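Local coordinates for protein endostatin (Mus musculus, PDB 1KOE) that inhibits angiogenesis as a C-terminal fragment of the collagen XVIII alpha1 chain and probably binds heparin through its compact, C-type-lectin-like domain, at residues A[80-88]-A[147-155]; A[1-9]-A[63-73]. All coordinates share one frame; numbering follows the deposited sequence.

Contact 1: A[80-88]-A[147-155]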
ATOM      1  N   LEU A  80       2.959  -8.382   9.075  1.00 13.84           N
ATOM      2  CA  LEU A  80       1.891  -7.414   8.839  1.00 16.15           C
ATOM      3  C   LEU A  80       0.500  -8.055   8.784  1.00 15.00           C
ATOM      4  O   LEU A  80      -0.506  -7.413   9.099  1.00 15.72           O
ATOM      5  CB  LEU A  80       2.133  -6.662   7.521  1.00 13.80           C
ATOM      6  CG  LEU A  80       3.368  -5.780   7.337  1.00 16.30           C
ATOM      7  CD1 LEU A  80       3.374  -5.265   5.899  1.00 18.85           C
ATOM      8  CD2 LEU A  80       3.358  -4.616   8.311  1.00 19.33           C
ATOM      9  N   PHE A  81       0.455  -9.329   8.411  1.00 14.28           N
ATOM     10  CA  PHE A  81      -0.810 -10.036   8.224  1.00 15.74           C
ATOM     11  C   PHE A  81      -1.157 -11.040   9.306  1.00 19.66           C
ATOM     12  O   PHE A  81      -2.030 -11.890   9.124  1.00 19.44           O
ATOM     13  CB  PHE A  81      -0.788 -10.709   6.836  1.00 12.34           C
ATOM     14  CG  PHE A  81      -0.494  -9.752   5.726  1.00 12.47           C
ATOM     15  CD1 PHE A  81      -1.508  -8.943   5.205  1.00 11.71           C
ATOM     16  CD2 PHE A  81       0.809  -9.612   5.234  1.00 12.13           C
ATOM     17  CE1 PHE A  81      -1.225  -7.994   4.214  1.00 12.62           C
ATOM     18  CE2 PHE A  81       1.102  -8.678   4.257  1.00 12.68           C
ATOM     19  CZ  PHE A  81       0.088  -7.856   3.736  1.00 11.54           C
ATOM     20  N   SER A  82      -0.539 -10.864  10.467  1.00 20.96           N
ATOM     21  CA  SER A  82      -0.717 -11.740  11.627  1.00 20.25           C
ATOM     22  C   SER A  82      -2.041 -11.533  12.363  1.00 19.87           C
ATOM     23  O   SER A  82      -2.444 -12.353  13.205  1.00 20.23           O
ATOM     24  CB  SER A  82       0.403 -11.444  12.614  1.00 18.96           C
ATOM     25  OG  SER A  82       0.331 -10.068  12.968  1.00 24.95           O
ATOM     26  N   GLY A  83      -2.664 -10.392  12.120  1.00 16.90           N
ATOM     27  CA  GLY A  83      -3.901 -10.073  12.797  1.00 18.69           C
ATOM     28  C   GLY A  83      -3.727  -8.776  13.573  1.00 19.82           C
ATOM     29  O   GLY A  83      -4.692  -8.240  14.090  1.00 22.45           O
ATOM     30  N   SER A  84      -2.499  -8.259  13.616  1.00 20.73           N
ATOM     31  CA  SER A  84      -2.164  -7.007  14.314  1.00 20.97           C
ATOM     32  C   SER A  84      -2.681  -5.788  13.535  1.00 20.66           C
ATOM     33  O   SER A  84      -2.608  -4.650  14.016  1.00 19.09           O
ATOM     34  CB  SER A  84      -0.641  -6.884  14.424  1.00 18.70           C
ATOM     35  OG  SER A  84      -0.057  -6.770  13.126  1.00 29.42           O
ATOM     36  N   GLN A  85      -3.126  -6.040  12.303  1.00 15.11           N
ATOM     37  CA  GLN A  85      -3.629  -5.015  11.392  1.00 14.71           C
ATOM     38  C   GLN A  85      -2.499  -4.170  10.794  1.00 13.28           C
ATOM     39  O   GLN A  85      -2.686  -2.980  10.537  1.00 13.22           O
ATOM     40  CB  GLN A  85      -4.705  -4.123  12.047  1.00 16.07           C
ATOM     41  CG  GLN A  85      -5.908  -4.907  12.572  1.00 23.55           C
ATOM     42  CD  GLN A  85      -7.134  -4.062  12.776  1.00 27.05           C
ATOM     43  OE1 GLN A  85      -7.045  -2.901  13.174  1.00 39.97           O
ATOM     44  NE2 GLN A  85      -8.299  -4.642  12.522  1.00 34.40           N
ATOM     45  N   GLY A  86      -1.342  -4.802  10.557  1.00 12.76           N
ATOM     46  CA  GLY A  86      -0.194  -4.125   9.960  1.00 11.74           C
ATOM     47  C   GLY A  86       0.364  -2.999  10.798  1.00 12.55           C
ATOM     48  O   GLY A  86       0.619  -1.893  10.310  1.00 10.85           O
ATOM     49  N   GLN A  87       0.527  -3.286  12.084  1.00 15.41           N
ATOM     50  CA  GLN A  87       1.036  -2.326  13.048  1.00 18.36           C
ATOM     51  C   GLN A  87       2.496  -1.965  12.770  1.00 19.75           C
ATOM     52  O   GLN A  87       3.347  -2.843  12.600  1.00 23.25           O
ATOM     53  CB  GLN A  87       0.883  -2.918  14.458  1.00 24.28           C
ATOM     54  CG  GLN A  87       1.313  -2.015  15.614  1.00 30.95           C
ATOM     55  CD  GLN A  87       0.405  -0.816  15.808  1.00 37.18           C
ATOM     56  OE1 GLN A  87       0.746   0.309  15.425  1.00 41.40           O
ATOM     57  NE2 GLN A  87      -0.757  -1.045  16.414  1.00 34.95           N
ATOM     58  N   LEU A  88       2.773  -0.676  12.652  1.00 18.83           N
ATOM     59  CA  LEU A  88       4.140  -0.243  12.427  1.00 23.64           C
ATOM     60  C   LEU A  88       4.646   0.290  13.748  1.00 26.18           C
ATOM     61  O   LEU A  88       3.871   0.568  14.654  1.00 27.58           O
ATOM     62  CB  LEU A  88       4.228   0.839  11.353  1.00 23.44           C
ATOM     63  CG  LEU A  88       3.715   0.520   9.943  1.00 21.44           C
ATOM     64  CD1 LEU A  88       3.909   1.731   9.063  1.00 30.04           C
ATOM     65  CD2 LEU A  88       4.417  -0.677   9.339  1.00 23.51           C
ATOM     66  N   LEU A 147      -2.393   7.582  10.707  1.00 14.06           N
ATOM     67  CA  LEU A 147      -2.256   8.305  11.967  1.00 16.31           C
ATOM     68  C   LEU A 147      -2.313   7.334  13.146  1.00 18.57           C
ATOM     69  O   LEU A 147      -1.720   7.593  14.192  1.00 22.25           O
ATOM     70  CB  LEU A 147      -3.329   9.397  12.105  1.00 13.83           C
ATOM     71  CG  LEU A 147      -3.280  10.477  11.015  1.00 14.35           C
ATOM     72  CD1 LEU A 147      -4.478  11.375  11.108  1.00 16.51           C
ATOM     73  CD2 LEU A 147      -2.017  11.266  11.106  1.00 16.99           C
ATOM     74  N   SER A 148      -2.977   6.196  12.965  1.00 16.42           N
ATOM     75  CA  SER A 148      -3.072   5.191  14.024  1.00 18.85           C
ATOM     76  C   SER A 148      -1.865   4.234  14.031  1.00 19.12           C
ATOM     77  O   SER A 148      -1.813   3.309  14.837  1.00 22.78           O
ATOM     78  CB  SER A 148      -4.364   4.387  13.873  1.00 17.75           C
ATOM     79  OG  SER A 148      -4.281   3.474  12.787  1.00 22.16           O
ATOM     80  N   GLY A 149      -0.913   4.452  13.125  1.00 18.11           N
ATOM     81  CA  GLY A 149       0.260   3.600  13.034  1.00 17.95           C
ATOM     82  C   GLY A 149       0.047   2.243  12.375  1.00 19.04           C
ATOM     83  O   GLY A 149       0.957   1.421  12.387  1.00 20.27           O
ATOM     84  N   ARG A 150      -1.098   2.029  11.723  1.00 15.86           N
ATOM     85  CA  ARG A 150      -1.391   0.737  11.089  1.00 12.80           C
ATOM     86  C   ARG A 150      -1.648   0.863   9.593  1.00 12.17           C
ATOM     87  O   ARG A 150      -2.161   1.884   9.130  1.00 13.69           O
ATOM     88  CB  ARG A 150      -2.628   0.102  11.735  1.00 12.46           C
ATOM     89  CG  ARG A 150      -2.467  -0.200  13.199  1.00 14.92           C
ATOM     90  CD  ARG A 150      -3.813  -0.503  13.845  1.00 25.50           C
ATOM     91  NE  ARG A 150      -4.708   0.654  13.844  1.00 25.57           N
ATOM     92  CZ  ARG A 150      -5.982   0.628  14.229  1.00 27.33           C
ATOM     93  NH1 ARG A 150      -6.534  -0.498  14.657  1.00 25.30           N
ATOM     94  NH2 ARG A 150      -6.711   1.735  14.176  1.00 25.11           N
ATOM     95  N   LEU A 151      -1.339  -0.201   8.853  1.00 10.50           N
ATOM     96  CA  LEU A 151      -1.557  -0.246   7.402  1.00 12.07           C
ATOM     97  C   LEU A 151      -2.830  -0.982   7.013  1.00 11.63           C
ATOM     98  O   LEU A 151      -3.339  -0.782   5.919  1.00 11.03           O
ATOM     99  CB  LEU A 151      -0.407  -0.977   6.705  1.00 11.10           C
ATOM    100  CG  LEU A 151       0.973  -0.350   6.713  1.00 13.11           C
ATOM    101  CD1 LEU A 151       1.942  -1.304   6.013  1.00 14.89           C
ATOM    102  CD2 LEU A 151       0.919   0.976   6.007  1.00 16.30           C
ATOM    103  N   LEU A 152      -3.345  -1.822   7.910  1.00 10.91           N
ATOM    104  CA  LEU A 152      -4.509  -2.651   7.597  1.00 11.22           C
ATOM    105  C   LEU A 152      -5.734  -2.499   8.503  1.00 11.78           C
ATOM    106  O   LEU A 152      -6.478  -3.448   8.719  1.00 12.35           O
ATOM    107  CB  LEU A 152      -4.088  -4.135   7.497  1.00 12.01           C
ATOM    108  CG  LEU A 152      -3.044  -4.525   6.432  1.00 12.63           C
ATOM    109  CD1 LEU A 152      -2.563  -5.946   6.673  1.00 12.30           C
ATOM    110  CD2 LEU A 152      -3.648  -4.386   5.022  1.00 12.35           C
ATOM    111  N   GLU A 153      -5.933  -1.298   9.026  1.00 11.86           N
ATOM    112  CA  GLU A 153      -7.104  -0.991   9.830  1.00 13.35           C
ATOM    113  C   GLU A 153      -8.301  -1.289   8.915  1.00 14.01           C
ATOM    114  O   GLU A 153      -8.201  -1.206   7.683  1.00 14.47           O
ATOM    115  CB  GLU A 153      -7.047   0.487  10.207  1.00 17.02           C
ATOM    116  CG  GLU A 153      -8.143   0.998  11.104  1.00 40.20           C
ATOM    117  CD  GLU A 153      -7.891   2.433  11.548  1.00 49.50           C
ATOM    118  OE1 GLU A 153      -7.055   3.124  10.934  1.00 39.91           O
ATOM    119  OE2 GLU A 153      -8.537   2.890  12.514  1.00 62.69           O
ATOM    120  N   GLN A 154      -9.427  -1.649   9.500  1.00 13.28           N
ATOM    121  CA  GLN A 154     -10.599  -2.005   8.708  1.00 13.39           C
ATOM    122  C   GLN A 154     -11.677  -0.939   8.582  1.00 15.73           C
ATOM    123  O   GLN A 154     -12.745  -1.056   9.191  1.00 21.34           O
ATOM    124  CB  GLN A 154     -11.174  -3.296   9.265  1.00 12.23           C
ATOM    125  CG  GLN A 154     -10.162  -4.421   9.186  1.00 13.53           C
ATOM    126  CD  GLN A 154      -9.893  -4.809   7.760  1.00 12.24           C
ATOM    127  OE1 GLN A 154     -10.807  -5.197   7.055  1.00 13.87           O
ATOM    128  NE2 GLN A 154      -8.654  -4.668   7.317  1.00 10.73           N
ATOM    129  N   LYS A 155     -11.381   0.110   7.819  1.00 13.25           N
ATOM    130  CA  LYS A 155     -12.318   1.194   7.592  1.00 13.64           C
ATOM    131  C   LYS A 155     -12.880   1.151   6.175  1.00 16.34           C
ATOM    132  O   LYS A 155     -12.127   1.111   5.207  1.00 16.97           O
ATOM    133  CB  LYS A 155     -11.638   2.551   7.793  1.00 15.76           C
TER
HETATM  134  O   HOH W   1      -9.818  -1.843  12.389  1.00 28.58           O
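Gln85 and Arg150 lie side by side and point the same way, the amide and guanidinium planes turned 37° apart, with Gln85 OE1 2.9 Å from Arg150 NH1. The glutamine reaches this position by running extended beyond CG (chi2 -160°), whereas the arginine bends at CD. Its guanidinium is then held on other flanks: NE donates within the guanidinium plane to Ser148 OG, NH2 forms a salt bridge with Glu153 OE2 at 2.7 Å, and Glu153 CG lies over one face. Ser148 OG in turn donates to Ser145 O, so the group that receives Arg150 NE is itself tied to the end of strand 140-145. Water 1 donates to Gln85 OE1 and accepts from Gln154 N, which joins the two loops through solvent on the polar side.

On the buried side the leucines carry the contact. Leu152 crosses Phe81 at about a right angle and sets its CD1 3.5 Å from both CD1 and CE1 of the ring, whose other neighbours include Tyr52, met edge to face, and Trp77. Leu151 CD1 touches both Leu80 CD1 and Leu88 CD2, each at 4.2 Å, and its side chain crosses that of Leu88 at about a right angle.

Between these layers the backbones join. Leu152 N and Leu151 N donate to Gln85 O and Gly86 O from above the carbonyl planes, while Leu88 N meets Gly149 O at 2.8 Å almost head-on. Gly86 and Gly149 both adopt positive phi, a backbone shape that glycine takes readily. Two irregular loops are thus zipped together around a single beta bridge, Gln87 with Arg150, a loop-to-loop closure in keeping with the C-type-lectin-like fold of endostatin, in which strands and helices make up less than a third of the chain.

Contact 2: A[1-9]-A[63-73]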
ATOM      1  N   GLN A   1      22.210  -8.282   3.134  1.00 19.63           N
ATOM      2  CA  GLN A   1      20.942  -8.350   3.935  1.00 15.07           C
ATOM      3  C   GLN A   1      19.760  -8.018   3.034  1.00 16.16           C
ATOM      4  O   GLN A   1      19.616  -6.886   2.597  1.00 16.26           O
ATOM      5  CB  GLN A   1      20.964  -7.349   5.090  1.00 10.71           C
ATOM      6  CG  GLN A   1      19.628  -7.220   5.815  1.00 11.99           C
ATOM      7  CD  GLN A   1      19.221  -8.505   6.502  1.00 17.23           C
ATOM      8  OE1 GLN A   1      19.945  -9.019   7.337  1.00 19.56           O
ATOM      9  NE2 GLN A   1      18.067  -9.050   6.126  1.00 19.22           N
ATOM     10  N   PRO A   2      18.928  -9.013   2.709  1.00 15.25           N
ATOM     11  CA  PRO A   2      17.788  -8.694   1.840  1.00 12.81           C
ATOM     12  C   PRO A   2      16.775  -7.809   2.525  1.00  9.18           C
ATOM     13  O   PRO A   2      16.595  -7.884   3.741  1.00 11.04           O
ATOM     14  CB  PRO A   2      17.211 -10.068   1.517  1.00 13.97           C
ATOM     15  CG  PRO A   2      17.540 -10.879   2.702  1.00 19.89           C
ATOM     16  CD  PRO A   2      18.970 -10.450   3.016  1.00 15.29           C
ATOM     17  N   VAL A   3      16.133  -6.959   1.734  1.00 10.21           N
ATOM     18  CA  VAL A   3      15.090  -6.066   2.227  1.00  9.99           C
ATOM     19  C   VAL A   3      14.091  -5.876   1.088  1.00 11.74           C
ATOM     20  O   VAL A   3      14.431  -6.086  -0.071  1.00 13.00           O
ATOM     21  CB  VAL A   3      15.643  -4.661   2.581  1.00 10.45           C
ATOM     22  CG1 VAL A   3      16.612  -4.724   3.757  1.00 10.92           C
ATOM     23  CG2 VAL A   3      16.275  -4.032   1.377  1.00  9.04           C
ATOM     24  N   LEU A   4      12.871  -5.467   1.430  1.00 10.15           N
ATOM     25  CA  LEU A   4      11.825  -5.164   0.456  1.00  9.08           C
ATOM     26  C   LEU A   4      11.381  -3.740   0.754  1.00  8.62           C
ATOM     27  O   LEU A   4      11.029  -3.417   1.900  1.00  9.84           O
ATOM     28  CB  LEU A   4      10.622  -6.098   0.612  1.00 10.41           C
ATOM     29  CG  LEU A   4      10.846  -7.585   0.340  1.00 12.91           C
ATOM     30  CD1 LEU A   4       9.531  -8.331   0.572  1.00 13.77           C
ATOM     31  CD2 LEU A   4      11.351  -7.792  -1.083  1.00 10.92           C
ATOM     32  N   HIS A   5      11.386  -2.886  -0.262  1.00  6.26           N
ATOM     33  CA  HIS A   5      10.975  -1.496  -0.080  1.00  7.37           C
ATOM     34  C   HIS A   5       9.449  -1.265  -0.212  1.00  9.63           C
ATOM     35  O   HIS A   5       8.801  -1.807  -1.126  1.00  8.50           O
ATOM     36  CB  HIS A   5      11.710  -0.581  -1.059  1.00  6.13           C
ATOM     37  CG  HIS A   5      13.196  -0.546  -0.856  1.00  9.30           C
ATOM     38  ND1 HIS A   5      14.045  -1.478  -1.405  1.00 10.67           N
ATOM     39  CD2 HIS A   5      13.976   0.297  -0.132  1.00 11.21           C
ATOM     40  CE1 HIS A   5      15.288  -1.218  -1.030  1.00 11.23           C
ATOM     41  NE2 HIS A   5      15.273  -0.149  -0.263  1.00  9.19           N
ATOM     42  N   LEU A   6       8.895  -0.469   0.699  1.00  5.90           N
ATOM     43  CA  LEU A   6       7.476  -0.097   0.682  1.00  6.16           C
ATOM     44  C   LEU A   6       7.523   1.418   0.443  1.00  8.08           C
ATOM     45  O   LEU A   6       8.051   2.166   1.264  1.00  8.41           O
ATOM     46  CB  LEU A   6       6.808  -0.430   2.016  1.00  7.80           C
ATOM     47  CG  LEU A   6       5.300  -0.189   2.128  1.00  8.59           C
ATOM     48  CD1 LEU A   6       4.531  -1.113   1.221  1.00  8.94           C
ATOM     49  CD2 LEU A   6       4.866  -0.420   3.584  1.00 11.98           C
ATOM     50  N   VAL A   7       6.981   1.871  -0.685  1.00  7.00           N
ATOM     51  CA  VAL A   7       7.076   3.261  -1.103  1.00  6.28           C
ATOM     52  C   VAL A   7       5.741   3.781  -1.613  1.00  7.86           C
ATOM     53  O   VAL A   7       5.015   3.076  -2.308  1.00  8.99           O
ATOM     54  CB  VAL A   7       8.128   3.379  -2.256  1.00  7.09           C
ATOM     55  CG1 VAL A   7       8.392   4.834  -2.604  1.00  9.37           C
ATOM     56  CG2 VAL A   7       9.442   2.697  -1.860  1.00 10.88           C
ATOM     57  N   ALA A   8       5.410   5.017  -1.271  1.00  7.05           N
ATOM     58  CA  ALA A   8       4.146   5.593  -1.711  1.00  8.14           C
ATOM     59  C   ALA A   8       4.204   6.262  -3.098  1.00  8.47           C
ATOM     60  O   ALA A   8       5.248   6.823  -3.502  1.00  8.37           O
ATOM     61  CB  ALA A   8       3.667   6.614  -0.673  1.00  8.87           C
ATOM     62  N   LEU A   9       3.080   6.210  -3.814  1.00  7.30           N
ATOM     63  CA  LEU A   9       2.976   6.914  -5.087  1.00  8.01           C
ATOM     64  C   LEU A   9       3.097   8.423  -4.792  1.00  7.11           C
ATOM     65  O   LEU A   9       2.732   8.891  -3.705  1.00  9.42           O
ATOM     66  CB  LEU A   9       1.655   6.607  -5.796  1.00  6.67           C
ATOM     67  CG  LEU A   9       1.542   5.201  -6.404  1.00  9.61           C
ATOM     68  CD1 LEU A   9       0.195   5.081  -7.086  1.00  9.50           C
ATOM     69  CD2 LEU A   9       2.648   4.971  -7.457  1.00 11.47           C
ATOM     70  N   VAL A  63      12.233 -11.444   5.383  1.00 16.33           N
ATOM     71  CA  VAL A  63      12.882 -10.330   4.716  1.00 13.69           C
ATOM     72  C   VAL A  63      12.276  -9.033   5.291  1.00 12.91           C
ATOM     73  O   VAL A  63      11.077  -8.795   5.173  1.00 11.93           O
ATOM     74  CB  VAL A  63      12.717 -10.397   3.177  1.00 13.63           C
ATOM     75  CG1 VAL A  63      13.330  -9.180   2.537  1.00 11.91           C
ATOM     76  CG2 VAL A  63      13.401 -11.652   2.622  1.00 15.70           C
ATOM     77  N   PRO A  64      13.083  -8.217   5.982  1.00 10.78           N
ATOM     78  CA  PRO A  64      12.514  -6.990   6.529  1.00 11.08           C
ATOM     79  C   PRO A  64      11.914  -6.045   5.500  1.00  9.78           C
ATOM     80  O   PRO A  64      12.378  -5.969   4.368  1.00 10.76           O
ATOM     81  CB  PRO A  64      13.696  -6.357   7.274  1.00 11.01           C
ATOM     82  CG  PRO A  64      14.894  -6.932   6.631  1.00 16.40           C
ATOM     83  CD  PRO A  64      14.499  -8.360   6.360  1.00  9.78           C
ATOM     84  N   ILE A  65      10.857  -5.350   5.905  1.00  9.72           N
ATOM     85  CA  ILE A  65      10.199  -4.361   5.057  1.00 11.47           C
ATOM     86  C   ILE A  65      10.762  -3.015   5.497  1.00  9.90           C
ATOM     87  O   ILE A  65      10.736  -2.687   6.684  1.00  9.51           O
ATOM     88  CB  ILE A  65       8.660  -4.346   5.265  1.00 12.59           C
ATOM     89  CG1 ILE A  65       8.073  -5.764   5.062  1.00 12.81           C
ATOM     90  CG2 ILE A  65       8.006  -3.307   4.339  1.00 10.13           C
ATOM     91  CD1 ILE A  65       8.232  -6.360   3.666  1.00 12.75           C
ATOM     92  N   VAL A  66      11.261  -2.237   4.542  1.00  8.31           N
ATOM     93  CA  VAL A  66      11.868  -0.939   4.834  1.00  8.59           C
ATOM     94  C   VAL A  66      11.267   0.142   3.959  1.00  8.32           C
ATOM     95  O   VAL A  66      10.619  -0.153   2.950  1.00  9.94           O
ATOM     96  CB  VAL A  66      13.439  -0.952   4.581  1.00  9.06           C
ATOM     97  CG1 VAL A  66      14.094  -2.077   5.368  1.00  9.64           C
ATOM     98  CG2 VAL A  66      13.767  -1.081   3.087  1.00 10.29           C
ATOM     99  N   ASN A  67      11.427   1.389   4.372  1.00  7.22           N
ATOM    100  CA  ASN A  67      10.947   2.493   3.559  1.00  6.18           C
ATOM    101  C   ASN A  67      12.012   2.860   2.498  1.00  7.48           C
ATOM    102  O   ASN A  67      13.049   2.189   2.391  1.00  8.60           O
ATOM    103  CB  ASN A  67      10.500   3.689   4.417  1.00  7.17           C
ATOM    104  CG  ASN A  67      11.631   4.325   5.196  1.00 10.87           C
ATOM    105  OD1 ASN A  67      12.807   4.196   4.845  1.00 10.05           O
ATOM    106  ND2 ASN A  67      11.271   5.078   6.224  1.00 11.25           N
ATOM    107  N   LEU A  68      11.754   3.914   1.726  1.00  8.24           N
ATOM    108  CA  LEU A  68      12.648   4.358   0.666  1.00 10.00           C
ATOM    109  C   LEU A  68      14.080   4.599   1.156  1.00 12.19           C
ATOM    110  O   LEU A  68      15.039   4.377   0.413  1.00 13.21           O
ATOM    111  CB  LEU A  68      12.096   5.642   0.053  1.00 11.80           C
ATOM    112  CG  LEU A  68      12.875   6.237  -1.128  1.00 13.04           C
ATOM    113  CD1 LEU A  68      12.678   5.367  -2.348  1.00 19.40           C
ATOM    114  CD2 LEU A  68      12.412   7.667  -1.402  1.00 14.64           C
ATOM    115  N   LYS A  69      14.200   5.095   2.387  1.00 10.81           N
ATOM    116  CA  LYS A  69      15.489   5.400   3.009  1.00 13.25           C
ATOM    117  C   LYS A  69      16.078   4.227   3.796  1.00 15.01           C
ATOM    118  O   LYS A  69      17.012   4.408   4.583  1.00 14.89           O
ATOM    119  CB  LYS A  69      15.357   6.630   3.909  1.00 13.08           C
ATOM    120  CG  LYS A  69      15.023   7.916   3.130  1.00 23.58           C
ATOM    121  CD  LYS A  69      14.855   9.120   4.044  1.00 35.02           C
ATOM    122  CE  LYS A  69      14.920  10.430   3.258  1.00 46.91           C
ATOM    123  NZ  LYS A  69      14.007  10.449   2.070  1.00 57.40           N
ATOM    124  N   ASP A  70      15.549   3.031   3.559  1.00 10.24           N
ATOM    125  CA  ASP A  70      16.004   1.812   4.216  1.00 10.26           C
ATOM    126  C   ASP A  70      15.765   1.733   5.715  1.00 11.53           C
ATOM    127  O   ASP A  70      16.422   0.955   6.405  1.00 14.87           O
ATOM    128  CB  ASP A  70      17.480   1.485   3.890  1.00 10.80           C
ATOM    129  CG  ASP A  70      17.692   1.078   2.442  1.00 16.79           C
ATOM    130  OD1 ASP A  70      16.722   0.799   1.725  1.00 16.98           O
ATOM    131  OD2 ASP A  70      18.850   1.022   2.002  1.00 19.23           O
ATOM    132  N   GLU A  71      14.842   2.536   6.228  1.00  9.33           N
ATOM    133  CA  GLU A  71      14.496   2.480   7.648  1.00  9.28           C
ATOM    134  C   GLU A  71      13.541   1.309   7.812  1.00 11.06           C
ATOM    135  O   GLU A  71      12.561   1.172   7.057  1.00 10.86           O
ATOM    136  CB  GLU A  71      13.847   3.786   8.074  1.00 10.70           C
ATOM    137  CG  GLU A  71      14.802   4.937   7.824  1.00 13.38           C
ATOM    138  CD  GLU A  71      14.245   6.311   8.110  1.00 22.15           C
ATOM    139  OE1 GLU A  71      13.000   6.536   8.057  1.00 15.62           O
ATOM    140  OE2 GLU A  71      15.096   7.193   8.371  1.00 27.12           O
ATOM    141  N   VAL A  72      13.846   0.436   8.765  1.00  9.59           N
ATOM    142  CA  VAL A  72      13.054  -0.763   8.980  1.00 10.86           C
ATOM    143  C   VAL A  72      11.679  -0.472   9.527  1.00 13.44           C
ATOM    144  O   VAL A  72      11.541   0.242  10.528  1.00 14.37           O
ATOM    145  CB  VAL A  72      13.793  -1.769   9.880  1.00 11.29           C
ATOM    146  CG1 VAL A  72      13.003  -3.078   9.993  1.00 11.00           C
ATOM    147  CG2 VAL A  72      15.193  -2.014   9.330  1.00 11.82           C
ATOM    148  N   LEU A  73      10.665  -1.007   8.842  1.00 10.99           N
ATOM    149  CA  LEU A  73       9.254  -0.819   9.217  1.00 11.77           C
ATOM    150  C   LEU A  73       8.659  -2.045   9.886  1.00 11.30           C
ATOM    151  O   LEU A  73       7.852  -1.931  10.801  1.00 13.41           O
ATOM    152  CB  LEU A  73       8.409  -0.479   7.980  1.00 10.60           C
ATOM    153  CG  LEU A  73       8.863   0.714   7.140  1.00 11.69           C
ATOM    154  CD1 LEU A  73       7.961   0.837   5.943  1.00 15.27           C
ATOM    155  CD2 LEU A  73       8.844   1.992   7.936  1.00 15.32           C
TER
HETATM  156  O   HOH W   2       8.950   4.734   1.630  1.00  7.88           O
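Leu4 and Ile65 pair in a short parallel beta ladder that continues through His5 and Val66, joining strand 4-8 to strand 65-66 within the mixed sheet of the endostatin fold. Leu4 N, Val66 N and Leu6 N donate to Pro64 O, Leu4 O and Val66 O. The tight part is the apolar face of Leu4, Ile65 and Leu6. Ile65 splits its contacts: with CG1 anti to the carbonyl carbon (chi1 -54°), CD1 lies 3.9 Å from Leu4 CB and CG2 3.9 Å from Leu6 CB. Val63 CG1 comes in across Leu4, 3.7 Å from its CG, and the Leu73 side chain crosses that of Leu6 at about a right angle, CD1 meeting Leu6 CD2.

The other face, with Val3, His5 and Val66, is more polar and partly open to solvent. Val66 CG2 covers one face of the His5 imidazole in a CH-pi contact, 3.9 Å from the ring centroid. Toward the N terminus the packing thins to exposed Pro2 and Gln1, whose NE2 rests 3.6 Å from Pro64 CD. Beyond Leu6 the strands part, and water 2 bridges Leu6 O to Leu68 N at the start of the type I turn from Asn67 to Asp70. The imidazole is gripped at both nitrogens: His5 ND1 pairs with Glu169 OE1, and His5 NE2 donates to Asp70 OD1 at 2.6 Å, 19° out of the ring plane.

Overall arrangement
From the N terminus, strand 4-8 enters the mixed sheet first, and contact 2 closes when the chain, after helix 19-33 and strand 40-42, returns at 63-73 to lay strand 65-66 beside it. Helix 77-80 follows and leads into 80-88; contact 1 then closes a second long loop, containing strands 112-114 and 140-145, when 147-155 comes back. The two closures are in series, neither nesting nor crossing, with centres about 17 Å apart. They meet in the core, where Leu151 CD1 packs 3.9 Å from Leu6 CD2, so the loop ahead of strand 155-158 of the three-stranded sheet is tied to the mixed sheet.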